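Local coordinates for uncharacterized protein AF0587 (Archaeoglobus fulgidus DSM 4304, PDB 2Q07) that is the C-terminal part, with a PUA domain, of a protein that probably binds RNA and takes part in archaeosine synthesis in tRNA, at residues A[51-63]-A[156-168]. Numbering follows the deposited sequence.
Sequences ALRSKVKVNVNEI and LKQEIESKGKVDL
Asn59 reaches across to the loop after helix 150-160 and holds it directly through ND2 and by way of a water through OD1. ND2 donates to Gly164 O at 2.6 Å, from well above the carbonyl plane and with an N-H...O angle of 131°, so the bond is bent. OD1 accepts from a water that accepts from Val166 N. An amide suits this place because it offers donor and acceptor side by side to backbone groups of a loop. A second water donates to Lys57 O and Ile160 O and accepts from Asn59 N, with a doubtful fourth bond from Ser162 OG, where helix 150-160 ends and the 56-60 loop passes it. Lys57, its chain extended beyond CG, runs out to Gly164 O, where NZ bonds weakly.

The apolar half lies between helix ends. In Val56, just past helix 47-55, a chi1 of 60° puts CG1 between N and the carbonyl carbon and CG2 anti to N, facing Lys157 and Ile160. CG2 thus lies 3.7 Å from Lys157 CG. Leu52 CD2 meets Leu156 CD2 at 4.0 Å. In this α/β domain, assigned by sequence to the UDG-like clan, Leu52 and Leu156 also rest on strand 31-36, and Ile160 on strand 115-118, so branched aliphatics fill the layer between helices and sheet.

Leu168 CD2 lies over one face of the Arg53 guanidinium, 3.5 Å from NH2. Glu62 holds that group side-on, OE1 taking NH2 at 2.6 Å and OE2 taking NE, while Arg73 pairs with OE2.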
# COMPACT_ATOMS: atom_id res chain seq x y z
N ALA A 51 2.70 -7.06 19.94
CA ALA A 51 3.02 -6.84 21.35
C ALA A 51 3.07 -5.34 21.63
O ALA A 51 2.52 -4.86 22.62
CB ALA A 51 4.36 -7.48 21.70
N LEU A 52 3.74 -4.60 20.75
CA LEU A 52 3.86 -3.16 20.89
C LEU A 52 2.49 -2.47 20.91
O LEU A 52 2.17 -1.72 21.83
CB LEU A 52 4.68 -2.59 19.74
CG LEU A 52 6.11 -2.17 20.07
CD1 LEU A 52 6.84 -1.74 18.80
CD2 LEU A 52 6.06 -1.05 21.10
N ARG A 53 1.69 -2.73 19.88
CA ARG A 53 0.37 -2.13 19.79
C ARG A 53 -0.55 -2.61 20.89
O ARG A 53 -1.64 -2.06 21.11
CB ARG A 53 -0.23 -2.41 18.41
CG ARG A 53 0.48 -1.64 17.32
CD ARG A 53 0.01 -2.02 15.93
NE ARG A 53 -0.06 -0.82 15.09
CZ ARG A 53 -1.13 -0.05 14.99
NH1 ARG A 53 -2.22 -0.35 15.68
NH2 ARG A 53 -1.11 1.04 14.24
N SER A 54 -0.12 -3.65 21.59
CA SER A 54 -0.89 -4.20 22.69
C SER A 54 -0.63 -3.40 23.97
O SER A 54 -1.53 -3.22 24.81
CB SER A 54 -0.50 -5.66 22.90
OG SER A 54 -1.16 -6.19 24.03
N LYS A 55 0.60 -2.91 24.11
CA LYS A 55 0.99 -2.15 25.28
C LYS A 55 0.81 -0.64 25.14
O LYS A 55 0.89 0.09 26.13
CB LYS A 55 2.44 -2.47 25.64
CG LYS A 55 2.61 -3.79 26.40
CD LYS A 55 2.05 -4.98 25.62
CE LYS A 55 2.20 -6.28 26.42
NZ LYS A 55 3.62 -6.56 26.77
N VAL A 56 0.56 -0.17 23.92
CA VAL A 56 0.37 1.25 23.68
C VAL A 56 -0.57 1.52 22.51
O VAL A 56 -0.40 0.95 21.42
CB VAL A 56 1.73 1.95 23.44
CG1 VAL A 56 2.42 1.35 22.23
CG2 VAL A 56 1.54 3.43 23.25
N LYS A 57 -1.57 2.36 22.72
CA LYS A 57 -2.52 2.68 21.66
C LYS A 57 -1.81 3.57 20.64
O LYS A 57 -1.37 4.68 20.96
CB LYS A 57 -3.75 3.40 22.21
CG LYS A 57 -4.90 3.46 21.23
CD LYS A 57 -6.18 3.95 21.88
CE LYS A 57 -7.35 3.87 20.89
NZ LYS A 57 -8.66 4.14 21.54
N VAL A 58 -1.69 3.06 19.42
CA VAL A 58 -1.01 3.78 18.36
C VAL A 58 -1.98 4.58 17.49
O VAL A 58 -2.72 4.00 16.70
CB VAL A 58 -0.21 2.78 17.49
CG1 VAL A 58 0.48 3.50 16.35
CG2 VAL A 58 0.81 2.04 18.36
N ASN A 59 -1.96 5.90 17.64
CA ASN A 59 -2.83 6.78 16.86
C ASN A 59 -2.06 7.77 15.99
O ASN A 59 -2.54 8.87 15.71
CB ASN A 59 -3.79 7.56 17.76
CG ASN A 59 -4.92 6.70 18.27
OD1 ASN A 59 -5.40 5.81 17.58
ND2 ASN A 59 -5.37 6.98 19.49
N VAL A 60 -0.86 7.38 15.59
CA VAL A 60 -0.06 8.21 14.71
C VAL A 60 0.34 7.32 13.55
O VAL A 60 0.19 6.10 13.61
CB VAL A 60 1.19 8.73 15.42
CG1 VAL A 60 0.78 9.60 16.62
CG2 VAL A 60 2.07 7.57 15.86
N ASN A 61 0.83 7.93 12.48
CA ASN A 61 1.25 7.19 11.29
C ASN A 61 2.47 6.33 11.60
O ASN A 61 3.25 6.66 12.50
CB ASN A 61 1.57 8.17 10.16
CG ASN A 61 0.34 8.59 9.39
OD1 ASN A 61 -0.12 7.86 8.50
ND2 ASN A 61 -0.23 9.75 9.73
N GLU A 62 2.63 5.25 10.84
CA GLU A 62 3.74 4.33 11.05
C GLU A 62 4.51 4.04 9.78
O GLU A 62 3.94 3.91 8.71
CB GLU A 62 3.21 3.00 11.61
CG GLU A 62 2.58 3.06 12.99
CD GLU A 62 1.64 1.88 13.24
OE1 GLU A 62 0.66 1.74 12.49
OE2 GLU A 62 1.89 1.11 14.19
N ILE A 63 5.82 3.94 9.92
CA ILE A 63 6.66 3.61 8.79
C ILE A 63 7.58 2.51 9.29
O ILE A 63 8.23 2.67 10.32
CB ILE A 63 7.48 4.82 8.30
CG1 ILE A 63 6.54 5.86 7.69
CG2 ILE A 63 8.53 4.36 7.30
CD1 ILE A 63 7.23 7.11 7.22
N LEU A 156 7.97 5.63 24.84
CA LEU A 156 7.13 5.72 23.66
C LEU A 156 5.79 6.37 24.01
O LEU A 156 5.35 7.29 23.33
CB LEU A 156 6.91 4.34 23.04
CG LEU A 156 6.09 4.35 21.74
CD1 LEU A 156 6.73 5.32 20.74
CD2 LEU A 156 6.02 2.95 21.15
N LYS A 157 5.14 5.88 25.06
CA LYS A 157 3.86 6.44 25.47
C LYS A 157 3.97 7.95 25.71
O LYS A 157 3.07 8.72 25.38
CB LYS A 157 3.35 5.78 26.75
CG LYS A 157 2.91 4.35 26.59
CD LYS A 157 2.45 3.79 27.92
CE LYS A 157 2.01 2.35 27.80
NZ LYS A 157 1.67 1.80 29.14
N GLN A 158 5.08 8.36 26.30
CA GLN A 158 5.26 9.76 26.60
C GLN A 158 5.47 10.65 25.39
O GLN A 158 5.43 11.87 25.51
CB GLN A 158 6.38 9.93 27.64
CG GLN A 158 5.85 9.64 29.04
CD GLN A 158 6.92 9.56 30.11
OE1 GLN A 158 7.89 10.32 30.10
NE2 GLN A 158 6.74 8.63 31.05
N GLU A 159 5.67 10.03 24.22
CA GLU A 159 5.87 10.77 22.97
C GLU A 159 4.66 10.72 22.03
O GLU A 159 4.47 11.63 21.24
CB GLU A 159 7.07 10.22 22.19
CG GLU A 159 8.44 10.45 22.81
CD GLU A 159 8.74 11.90 23.09
OE1 GLU A 159 8.26 12.78 22.33
OE2 GLU A 159 9.45 12.17 24.07
N ILE A 160 3.86 9.65 22.09
CA ILE A 160 2.73 9.52 21.17
C ILE A 160 1.35 9.36 21.80
O ILE A 160 0.37 9.09 21.09
CB ILE A 160 2.94 8.32 20.20
CG1 ILE A 160 2.88 6.99 20.97
CG2 ILE A 160 4.28 8.44 19.48
CD1 ILE A 160 2.87 5.75 20.08
N GLU A 161 1.26 9.51 23.12
CA GLU A 161 -0.01 9.38 23.82
C GLU A 161 -1.07 10.23 23.11
O GLU A 161 -0.86 11.41 22.87
CB GLU A 161 0.14 9.86 25.27
CG GLU A 161 -0.78 9.18 26.27
CD GLU A 161 -0.35 7.75 26.57
OE1 GLU A 161 -0.14 6.98 25.61
OE2 GLU A 161 -0.24 7.40 27.77
N SER A 162 -2.21 9.63 22.78
CA SER A 162 -3.28 10.36 22.08
C SER A 162 -4.67 10.09 22.64
O SER A 162 -4.95 9.02 23.17
CB SER A 162 -3.26 10.03 20.59
OG SER A 162 -3.52 8.65 20.39
N LYS A 163 -5.55 11.08 22.48
CA LYS A 163 -6.92 11.03 23.00
C LYS A 163 -7.86 9.91 22.53
O LYS A 163 -8.28 9.09 23.35
CB LYS A 163 -7.59 12.40 22.77
CG LYS A 163 -6.89 13.58 23.44
CD LYS A 163 -5.53 13.88 22.81
CE LYS A 163 -4.79 15.01 23.51
NZ LYS A 163 -4.40 14.68 24.91
N GLY A 164 -8.21 9.88 21.25
CA GLY A 164 -9.15 8.86 20.78
C GLY A 164 -8.60 7.65 20.04
O GLY A 164 -7.70 6.97 20.53
N LYS A 165 -9.15 7.38 18.87
CA LYS A 165 -8.71 6.25 18.06
C LYS A 165 -8.74 6.54 16.56
O LYS A 165 -9.31 7.53 16.11
CB LYS A 165 -9.56 5.01 18.36
CG LYS A 165 -11.04 5.25 18.21
CD LYS A 165 -11.82 3.95 18.31
CE LYS A 165 -13.31 4.23 18.36
NZ LYS A 165 -13.66 5.00 19.60
N VAL A 166 -8.12 5.65 15.79
CA VAL A 166 -8.06 5.79 14.34
C VAL A 166 -8.40 4.45 13.68
O VAL A 166 -8.13 3.39 14.23
CB VAL A 166 -6.63 6.18 13.88
CG1 VAL A 166 -6.57 6.30 12.37
CG2 VAL A 166 -6.21 7.49 14.53
N ASP A 167 -9.02 4.49 12.51
CA ASP A 167 -9.34 3.24 11.84
C ASP A 167 -8.26 2.99 10.79
O ASP A 167 -8.39 3.38 9.63
CB ASP A 167 -10.75 3.29 11.24
CG ASP A 167 -10.89 4.31 10.14
OD1 ASP A 167 -10.21 5.36 10.19
OD2 ASP A 167 -11.70 4.06 9.22
N LEU A 168 -7.19 2.34 11.23
CA LEU A 168 -6.06 2.03 10.36
C LEU A 168 -6.42 1.17 9.15
O LEU A 168 -5.87 1.35 8.07
CB LEU A 168 -4.98 1.31 11.18
CG LEU A 168 -3.71 0.89 10.43
CD1 LEU A 168 -2.96 2.11 9.93
CD2 LEU A 168 -2.84 0.08 11.37
O HOH W 1 -1.02 7.20 19.71
O HOH W 2 -6.75 3.54 17.48